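Local coordinates for histidine-containing phosphotransfer protein (Oryza sativa, PDB 1YVI) that relays phosphoryl groups from cytokinin sensor histidine kinases to response regulators in a multistep His-to-Asp phosphorelay, promoting cytokinin signalling, at residues A91-F104 / C113-L127. Sequence-based numbering, arbitrary orientation.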
ATOM      1  N   ALA A  91      -4.549  -2.778  -1.771  1.00 13.30           N
ATOM      2  CA  ALA A  91      -3.308  -2.547  -2.479  1.00 12.18           C
ATOM      3  C   ALA A  91      -2.848  -3.894  -3.007  1.00 15.78           C
ATOM      4  O   ALA A  91      -1.894  -4.482  -2.476  1.00 11.07           O
ATOM      5  CB  ALA A  91      -2.282  -1.969  -1.513  1.00 11.48           C
ATOM      6  N   GLN A  92      -3.510  -4.395  -4.045  1.00 14.52           N
ATOM      7  CA  GLN A  92      -3.357  -5.812  -4.400  1.00 16.53           C
ATOM      8  C   GLN A  92      -1.942  -6.138  -4.898  1.00 14.39           C
ATOM      9  O   GLN A  92      -1.455  -7.260  -4.734  1.00 14.22           O
ATOM     10  CB  GLN A  92      -4.409  -6.227  -5.454  1.00 17.54           C
ATOM     11  CG  GLN A  92      -4.149  -5.688  -6.874  1.00 16.03           C
ATOM     12  CD  GLN A  92      -5.202  -6.157  -7.900  1.00 18.70           C
ATOM     13  OE1 GLN A  92      -5.953  -7.071  -7.639  1.00 13.86           O
ATOM     14  NE2 GLN A  92      -5.262  -5.497  -9.039  1.00 15.42           N
ATOM     15  N   LYS A  93      -1.281  -5.196  -5.543  1.00 16.33           N
ATOM     16  CA  LYS A  93       0.069  -5.519  -6.098  1.00 12.91           C
ATOM     17  C   LYS A  93       1.083  -5.640  -4.958  1.00 17.00           C
ATOM     18  O   LYS A  93       1.941  -6.493  -4.970  1.00 15.22           O
ATOM     19  CB  LYS A  93       0.490  -4.442  -7.127  1.00 20.72           C
ATOM     20  CG  LYS A  93      -0.417  -4.471  -8.429  1.00 16.51           C
ATOM     21  CD  LYS A  93       0.065  -3.518  -9.432  1.00 24.96           C
ATOM     22  CE  LYS A  93       1.223  -4.057 -10.280  1.00 27.60           C
ATOM     23  NZ  LYS A  93       1.647  -2.889 -11.151  1.00 20.82           N
ATOM     24  N   VAL A  94       0.979  -4.769  -3.955  1.00 13.79           N
ATOM     25  CA  VAL A  94       1.856  -4.906  -2.797  1.00 14.04           C
ATOM     26  C   VAL A  94       1.539  -6.280  -2.174  1.00 15.05           C
ATOM     27  O   VAL A  94       2.421  -7.045  -1.816  1.00 12.15           O
ATOM     28  CB  VAL A  94       1.614  -3.758  -1.794  1.00 11.55           C
ATOM     29  CG1 VAL A  94       2.433  -3.931  -0.505  1.00 13.73           C
ATOM     30  CG2 VAL A  94       1.898  -2.399  -2.463  1.00 10.69           C
ATOM     31  N   LYS A  95       0.250  -6.582  -2.035  1.00 15.30           N
ATOM     32  CA  LYS A  95      -0.150  -7.865  -1.451  1.00 14.30           C
ATOM     33  C   LYS A  95       0.469  -9.051  -2.223  1.00  9.97           C
ATOM     34  O   LYS A  95       1.000  -9.978  -1.602  1.00 12.97           O
ATOM     35  CB  LYS A  95      -1.714  -7.963  -1.397  1.00  8.65           C
ATOM     36  CG  LYS A  95      -2.182  -9.290  -0.877  1.00 16.11           C
ATOM     37  CD  LYS A  95      -3.673  -9.504  -1.072  1.00 17.73           C
ATOM     38  CE  LYS A  95      -3.990  -9.768  -2.538  1.00 25.65           C
ATOM     39  NZ  LYS A  95      -5.454  -9.596  -2.805  1.00 34.01           N
ATOM     40  N   PHE A  96       0.361  -9.077  -3.552  1.00 13.37           N
ATOM     41  CA  PHE A  96       0.880 -10.236  -4.280  1.00 16.33           C
ATOM     42  C   PHE A  96       2.382 -10.360  -4.188  1.00 15.19           C
ATOM     43  O   PHE A  96       2.889 -11.476  -4.093  1.00 13.79           O
ATOM     44  CB  PHE A  96       0.428 -10.283  -5.739  1.00 15.69           C
ATOM     45  CG  PHE A  96      -1.045 -10.347  -5.888  1.00 17.84           C
ATOM     46  CD1 PHE A  96      -1.768 -11.201  -5.109  1.00 14.65           C
ATOM     47  CD2 PHE A  96      -1.701  -9.519  -6.771  1.00 21.50           C
ATOM     48  CE1 PHE A  96      -3.159 -11.242  -5.210  1.00 27.85           C
ATOM     49  CE2 PHE A  96      -3.075  -9.576  -6.872  1.00 21.59           C
ATOM     50  CZ  PHE A  96      -3.785 -10.430  -6.090  1.00 19.19           C
ATOM     51  N   THR A  97       3.071  -9.227  -4.137  1.00 16.27           N
ATOM     52  CA  THR A  97       4.562  -9.237  -3.976  1.00 13.18           C
ATOM     53  C   THR A  97       4.940  -9.831  -2.620  1.00 16.26           C
ATOM     54  O   THR A  97       5.845 -10.673  -2.532  1.00 13.17           O
ATOM     55  CB  THR A  97       5.088  -7.838  -4.193  1.00 17.25           C
ATOM     56  OG1 THR A  97       4.756  -7.437  -5.543  1.00 13.29           O
ATOM     57  CG2 THR A  97       6.609  -7.805  -4.004  1.00 15.23           C
ATOM     58  N   CYS A  98       4.211  -9.441  -1.561  1.00 11.22           N
ATOM     59  CA  CYS A  98       4.411 -10.050  -0.200  1.00 13.00           C
ATOM     60  C   CYS A  98       4.223 -11.578  -0.171  1.00 12.14           C
ATOM     61  O   CYS A  98       4.928 -12.300   0.543  1.00 14.75           O
ATOM     62  CB  CYS A  98       3.446  -9.406   0.843  1.00 10.47           C
ATOM     63  SG  CYS A  98       3.972  -7.682   1.154  1.00 15.10           S
ATOM     64  N   MET A  99       3.230 -12.052  -0.913  1.00 15.26           N
ATOM     65  CA  MET A  99       2.957 -13.473  -1.027  1.00 16.02           C
ATOM     66  C   MET A  99       4.163 -14.220  -1.548  1.00 19.36           C
ATOM     67  O   MET A  99       4.576 -15.255  -0.991  1.00 15.05           O
ATOM     68  CB  MET A  99       1.740 -13.673  -1.921  1.00 16.36           C
ATOM     69  CG  MET A  99       0.457 -13.360  -1.159  1.00 19.62           C
ATOM     70  SD  MET A  99      -1.045 -13.290  -2.142  1.00 25.04           S
ATOM     71  CE  MET A  99      -1.260 -14.991  -2.628  1.00 26.14           C
ATOM     72  N   GLN A 100       4.766 -13.677  -2.590  1.00 16.18           N
ATOM     73  CA  GLN A 100       5.900 -14.349  -3.253  1.00 20.68           C
ATOM     74  C   GLN A 100       7.113 -14.274  -2.312  1.00 18.35           C
ATOM     75  O   GLN A 100       7.945 -15.170  -2.223  1.00 16.70           O
ATOM     76  CB  GLN A 100       6.211 -13.600  -4.577  1.00 21.77           C
ATOM     77  CG  GLN A 100       7.460 -14.128  -5.316  1.00 28.75           C
ATOM     78  CD  GLN A 100       7.333 -14.130  -6.854  1.00 41.47           C
ATOM     79  OE1 GLN A 100       6.999 -13.114  -7.492  1.00 33.19           O
ATOM     80  NE2 GLN A 100       7.626 -15.282  -7.455  1.00 47.52           N
ATOM     81  N   PHE A 101       7.158 -13.174  -1.574  1.00 17.54           N
ATOM     82  CA  PHE A 101       8.286 -12.796  -0.722  1.00 19.00           C
ATOM     83  C   PHE A 101       8.556 -13.887   0.308  1.00 15.34           C
ATOM     84  O   PHE A 101       9.720 -14.121   0.682  1.00 16.07           O
ATOM     85  CB  PHE A 101       7.924 -11.403  -0.110  1.00 17.81           C
ATOM     86  CG  PHE A 101       9.061 -10.629   0.503  1.00 18.35           C
ATOM     87  CD1 PHE A 101      10.075 -11.244   1.244  1.00 12.00           C
ATOM     88  CD2 PHE A 101       9.057  -9.231   0.426  1.00 14.89           C
ATOM     89  CE1 PHE A 101      11.092 -10.476   1.859  1.00 14.40           C
ATOM     90  CE2 PHE A 101      10.098  -8.455   1.059  1.00 18.95           C
ATOM     91  CZ  PHE A 101      11.104  -9.080   1.757  1.00 16.01           C
ATOM     92  N   ARG A 102       7.506 -14.601   0.757  1.00 19.01           N
ATOM     93  CA  ARG A 102       7.688 -15.727   1.723  1.00 18.73           C
ATOM     94  C   ARG A 102       8.711 -16.785   1.286  1.00 20.56           C
ATOM     95  O   ARG A 102       9.372 -17.429   2.116  1.00 19.55           O
ATOM     96  CB  ARG A 102       6.378 -16.506   1.957  1.00 19.82           C
ATOM     97  CG  ARG A 102       5.266 -15.723   2.677  1.00 25.37           C
ATOM     98  CD  ARG A 102       4.322 -16.636   3.489  1.00 19.35           C
ATOM     99  NE  ARG A 102       4.959 -17.132   4.697  1.00 23.10           N
ATOM    100  CZ  ARG A 102       4.735 -18.321   5.249  1.00 24.30           C
ATOM    101  NH1 ARG A 102       3.839 -19.157   4.719  1.00 27.95           N
ATOM    102  NH2 ARG A 102       5.416 -18.680   6.344  1.00 17.59           N
ATOM    103  N   GLN A 103       8.734 -17.076  -0.013  1.00 16.27           N
ATOM    104  CA  GLN A 103       9.644 -18.120  -0.522  1.00 18.08           C
ATOM    105  C   GLN A 103      11.125 -17.794  -0.184  1.00 13.41           C
ATOM    106  O   GLN A 103      11.872 -18.683   0.172  1.00 18.09           O
ATOM    107  CB  GLN A 103       9.459 -18.306  -2.024  1.00 17.06           C
ATOM    108  CG  GLN A 103      10.308 -19.430  -2.597  1.00 20.75           C
ATOM    109  CD  GLN A 103       9.911 -20.766  -2.045  1.00 25.45           C
ATOM    110  OE1 GLN A 103       8.748 -21.131  -2.118  1.00 30.99           O
ATOM    111  NE2 GLN A 103      10.879 -21.515  -1.491  1.00 23.22           N
ATOM    112  N   PHE A 104      11.521 -16.538  -0.323  1.00 13.45           N
ATOM    113  CA  PHE A 104      12.892 -16.092   0.016  1.00 14.43           C
ATOM    114  C   PHE A 104      13.210 -16.231   1.486  1.00 16.83           C
ATOM    115  O   PHE A 104      14.359 -16.446   1.845  1.00 15.11           O
ATOM    116  CB  PHE A 104      13.148 -14.689  -0.525  1.00 10.82           C
ATOM    117  CG  PHE A 104      12.714 -14.538  -1.957  1.00 12.78           C
ATOM    118  CD1 PHE A 104      13.271 -15.389  -2.967  1.00 17.40           C
ATOM    119  CD2 PHE A 104      11.745 -13.636  -2.309  1.00 12.56           C
ATOM    120  CE1 PHE A 104      12.842 -15.302  -4.259  1.00 17.17           C
ATOM    121  CE2 PHE A 104      11.291 -13.541  -3.640  1.00 15.20           C
ATOM    122  CZ  PHE A 104      11.854 -14.387  -4.620  1.00 15.01           C
ATOM    123  N   CYS A 113      15.315 -11.730  -0.430  1.00 10.71           N
ATOM    124  CA  CYS A 113      14.487 -10.831   0.410  1.00 11.81           C
ATOM    125  C   CYS A 113      14.761  -9.378   0.006  1.00 13.28           C
ATOM    126  O   CYS A 113      13.810  -8.612  -0.162  1.00 12.95           O
ATOM    127  CB  CYS A 113      14.808 -11.048   1.897  1.00 10.96           C
ATOM    128  SG  CYS A 113      14.168 -12.638   2.527  1.00 14.80           S
ATOM    129  N   LEU A 114      16.037  -9.020  -0.194  1.00 12.93           N
ATOM    130  CA  LEU A 114      16.402  -7.662  -0.604  1.00 13.98           C
ATOM    131  C   LEU A 114      15.833  -7.309  -1.953  1.00 16.01           C
ATOM    132  O   LEU A 114      15.320  -6.203  -2.142  1.00 16.79           O
ATOM    133  CB  LEU A 114      17.927  -7.408  -0.506  1.00 17.72           C
ATOM    134  CG  LEU A 114      18.516  -7.132   0.871  1.00 17.24           C
ATOM    135  CD1 LEU A 114      20.073  -7.263   0.813  1.00 18.77           C
ATOM    136  CD2 LEU A 114      18.152  -5.779   1.422  1.00 16.88           C
ATOM    137  N   MET A 115      15.860  -8.248  -2.886  1.00 11.54           N
ATOM    138  CA  MET A 115      15.327  -8.012  -4.248  1.00 13.84           C
ATOM    139  C   MET A 115      13.818  -7.979  -4.201  1.00 14.44           C
ATOM    140  O   MET A 115      13.196  -7.136  -4.868  1.00 12.48           O
ATOM    141  CB  MET A 115      15.755  -9.105  -5.247  1.00 13.39           C
ATOM    142  CG  MET A 115      17.222  -9.014  -5.744  1.00 17.81           C
ATOM    143  SD  MET A 115      17.366 -10.123  -7.194  1.00 21.61           S
ATOM    144  CE  MET A 115      16.575  -9.168  -8.520  1.00 22.64           C
ATOM    145  N   ALA A 116      13.224  -8.803  -3.342  1.00 11.70           N
ATOM    146  CA  ALA A 116      11.758  -8.757  -3.153  1.00 12.02           C
ATOM    147  C   ALA A 116      11.284  -7.423  -2.506  1.00 13.50           C
ATOM    148  O   ALA A 116      10.251  -6.863  -2.890  1.00 11.27           O
ATOM    149  CB  ALA A 116      11.271  -9.996  -2.332  1.00 12.57           C
ATOM    150  N   LEU A 117      12.067  -6.937  -1.533  1.00 12.12           N
ATOM    151  CA  LEU A 117      11.738  -5.691  -0.852  1.00 11.94           C
ATOM    152  C   LEU A 117      11.831  -4.516  -1.808  1.00 11.31           C
ATOM    153  O   LEU A 117      10.996  -3.589  -1.736  1.00  8.74           O
ATOM    154  CB  LEU A 117      12.631  -5.445   0.363  1.00 10.14           C
ATOM    155  CG  LEU A 117      12.141  -4.307   1.307  1.00  9.78           C
ATOM    156  CD1 LEU A 117      10.742  -4.684   1.924  1.00 12.61           C
ATOM    157  CD2 LEU A 117      13.258  -4.170   2.373  1.00  8.99           C
ATOM    158  N   ALA A 118      12.794  -4.563  -2.741  1.00  9.20           N
ATOM    159  CA  ALA A 118      12.837  -3.511  -3.762  1.00 11.11           C
ATOM    160  C   ALA A 118      11.546  -3.490  -4.606  1.00 10.51           C
ATOM    161  O   ALA A 118      11.031  -2.414  -4.931  1.00  9.97           O
ATOM    162  CB  ALA A 118      14.088  -3.679  -4.664  1.00 12.83           C
ATOM    163  N   VAL A 119      11.015  -4.670  -4.973  1.00 12.37           N
ATOM    164  CA  VAL A 119       9.738  -4.729  -5.704  1.00 12.78           C
ATOM    165  C   VAL A 119       8.588  -4.201  -4.791  1.00  7.98           C
ATOM    166  O   VAL A 119       7.634  -3.522  -5.268  1.00 13.17           O
ATOM    167  CB  VAL A 119       9.435  -6.199  -6.273  1.00 15.38           C
ATOM    168  CG1 VAL A 119       8.092  -6.244  -7.023  1.00 13.22           C
ATOM    169  CG2 VAL A 119      10.662  -6.746  -7.200  1.00 10.57           C
ATOM    170  N   VAL A 120       8.640  -4.558  -3.510  1.00  9.16           N
ATOM    171  CA  VAL A 120       7.634  -4.018  -2.568  1.00 10.44           C
ATOM    172  C   VAL A 120       7.662  -2.481  -2.628  1.00 12.16           C
ATOM    173  O   VAL A 120       6.616  -1.795  -2.718  1.00 11.73           O
ATOM    174  CB  VAL A 120       7.816  -4.527  -1.138  1.00  9.58           C
ATOM    175  CG1 VAL A 120       6.851  -3.733  -0.116  1.00  9.44           C
ATOM    176  CG2 VAL A 120       7.539  -6.054  -1.041  1.00  8.75           C
ATOM    177  N   ARG A 121       8.860  -1.917  -2.648  1.00 12.49           N
ATOM    178  CA  ARG A 121       8.957  -0.470  -2.678  1.00 11.57           C
ATOM    179  C   ARG A 121       8.380   0.036  -3.993  1.00 12.67           C
ATOM    180  O   ARG A 121       7.595   0.995  -3.994  1.00 14.60           O
ATOM    181  CB  ARG A 121      10.415  -0.057  -2.570  1.00 12.19           C
ATOM    182  CG  ARG A 121      10.922  -0.030  -1.158  1.00 14.42           C
ATOM    183  CD  ARG A 121      12.300   0.710  -1.119  1.00 16.00           C
ATOM    184  NE  ARG A 121      12.872   0.459   0.188  1.00 18.00           N
ATOM    185  CZ  ARG A 121      13.726  -0.541   0.466  1.00 26.43           C
ATOM    186  NH1 ARG A 121      14.152  -1.347  -0.497  1.00 18.89           N
ATOM    187  NH2 ARG A 121      14.184  -0.685   1.712  1.00 24.47           N
ATOM    188  N   ASN A 122       8.726  -0.631  -5.113  1.00 10.33           N
ATOM    189  CA  ASN A 122       8.201  -0.190  -6.454  1.00  7.51           C
ATOM    190  C   ASN A 122       6.664  -0.104  -6.413  1.00 11.80           C
ATOM    191  O   ASN A 122       6.081   0.929  -6.776  1.00 12.64           O
ATOM    192  CB  ASN A 122       8.636  -1.163  -7.551  1.00 10.95           C
ATOM    193  CG  ASN A 122      10.153  -1.118  -7.789  1.00 15.34           C
ATOM    194  OD1 ASN A 122      10.850  -0.260  -7.234  1.00 11.73           O
ATOM    195  ND2 ASN A 122      10.656  -2.054  -8.595  1.00 16.63           N
ATOM    196  N   ASP A 123       6.024  -1.183  -5.966  1.00 12.36           N
ATOM    197  CA  ASP A 123       4.543  -1.245  -5.931  1.00 15.47           C
ATOM    198  C   ASP A 123       3.956  -0.279  -4.901  1.00 14.73           C
ATOM    199  O   ASP A 123       2.940   0.343  -5.156  1.00 14.56           O
ATOM    200  CB  ASP A 123       4.085  -2.683  -5.600  1.00 15.11           C
ATOM    201  CG  ASP A 123       4.312  -3.670  -6.793  1.00 14.09           C
ATOM    202  OD1 ASP A 123       4.243  -3.279  -7.992  1.00 17.86           O
ATOM    203  OD2 ASP A 123       4.521  -4.838  -6.500  1.00 25.59           O
ATOM    204  N   PHE A 124       4.619  -0.141  -3.746  1.00 12.52           N
ATOM    205  CA  PHE A 124       4.152   0.804  -2.725  1.00 13.23           C
ATOM    206  C   PHE A 124       4.244   2.244  -3.243  1.00 11.45           C
ATOM    207  O   PHE A 124       3.324   3.053  -3.045  1.00 11.93           O
ATOM    208  CB  PHE A 124       4.982   0.655  -1.435  1.00  9.30           C
ATOM    209  CG  PHE A 124       4.699   1.708  -0.419  1.00 11.31           C
ATOM    210  CD1 PHE A 124       3.419   1.806   0.143  1.00 19.00           C
ATOM    211  CD2 PHE A 124       5.660   2.625  -0.060  1.00 13.60           C
ATOM    212  CE1 PHE A 124       3.130   2.801   1.082  1.00 18.24           C
ATOM    213  CE2 PHE A 124       5.375   3.642   0.856  1.00 13.07           C
ATOM    214  CZ  PHE A 124       4.115   3.708   1.431  1.00 13.83           C
ATOM    215  N   TYR A 125       5.368   2.602  -3.857  1.00 10.19           N
ATOM    216  CA  TYR A 125       5.509   3.989  -4.336  1.00  8.57           C
ATOM    217  C   TYR A 125       4.583   4.340  -5.486  1.00 11.00           C
ATOM    218  O   TYR A 125       4.191   5.518  -5.611  1.00  9.23           O
ATOM    219  CB  TYR A 125       6.999   4.359  -4.629  1.00  8.00           C
ATOM    220  CG  TYR A 125       7.716   4.572  -3.290  1.00 14.07           C
ATOM    221  CD1 TYR A 125       7.439   5.728  -2.517  1.00 10.10           C
ATOM    222  CD2 TYR A 125       8.585   3.605  -2.760  1.00 14.22           C
ATOM    223  CE1 TYR A 125       8.040   5.953  -1.259  1.00 18.35           C
ATOM    224  CE2 TYR A 125       9.204   3.819  -1.443  1.00 12.30           C
ATOM    225  CZ  TYR A 125       8.914   4.978  -0.730  1.00 18.07           C
ATOM    226  OH  TYR A 125       9.484   5.203   0.502  1.00 15.85           O
ATOM    227  N   ASP A 126       4.303   3.373  -6.369  1.00 12.64           N
ATOM    228  CA  ASP A 126       3.299   3.592  -7.438  1.00 12.65           C
ATOM    229  C   ASP A 126       1.966   3.908  -6.810  1.00 12.56           C
ATOM    230  O   ASP A 126       1.289   4.835  -7.238  1.00 11.86           O
ATOM    231  CB  ASP A 126       3.013   2.332  -8.261  1.00 14.95           C
ATOM    232  CG  ASP A 126       4.032   2.080  -9.376  1.00 22.25           C
ATOM    233  OD1 ASP A 126       4.883   2.961  -9.628  1.00 20.94           O
ATOM    234  OD2 ASP A 126       3.985   0.965  -9.944  1.00 21.68           O
ATOM    235  N   LEU A 127       1.539   3.097  -5.843  1.00 11.29           N
ATOM    236  CA  LEU A 127       0.236   3.389  -5.245  1.00 14.58           C
ATOM    237  C   LEU A 127       0.298   4.645  -4.349  1.00 13.04           C
ATOM    238  O   LEU A 127      -0.658   5.443  -4.296  1.00 10.76           O
ATOM    239  CB  LEU A 127      -0.280   2.178  -4.440  1.00 14.11           C
ATOM    240  CG  LEU A 127      -1.691   2.247  -3.866  1.00 14.13           C
ATOM    241  CD1 LEU A 127      -2.740   2.387  -4.975  1.00 14.30           C
ATOM    242  CD2 LEU A 127      -1.974   0.949  -3.158  1.00 17.19           C
TER
HETATM  243  O   HOH W   1       2.439  -1.205  -9.031  1.00 16.57           O
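Helices 92-104 and 113-127 run antiparallel, their axes approaching to 8.7 Å at 171°, with Val94 beside Asp123 and Phe104 beside Cys113. Phe101 enters as a knob among Cys113, Ala116, Leu117 and Val120. With its CG anti to the backbone N (chi1 -164°), its ring lies against the facing helix: CB of Ala116 covers one face, 3.7 Å from the centroid of the Phe101 ring in a CH-pi contact, while Val120 CG2 and Leu117 CD1 meet the edge in plane. Cys113 SG also lies at the edge, 5.1 Å from the centroid of the Phe101 ring. Replacing Phe101 by an alanine is likely to open a gap among these four residues and leave the methyl of Ala116 without its aromatic partner. One turn earlier, Thr97 fills the next hole, its CG2 3.6 Å from Val120 CG2 and its OG1 2.8 Å from Asp123 OD2. The other carboxylate oxygen, OD1, accepts from a water that also donates to Asp126 OD2 and accepts from Lys93 NZ, a bridge linking charges too far apart for a direct salt bridge. Val94 and Val120 reach on to helix 72-89, which carries His80, the predicted phosphorylation site. This antiparallel pairing, with two knobs in holes, is characteristic of the HPt four-helix bundle.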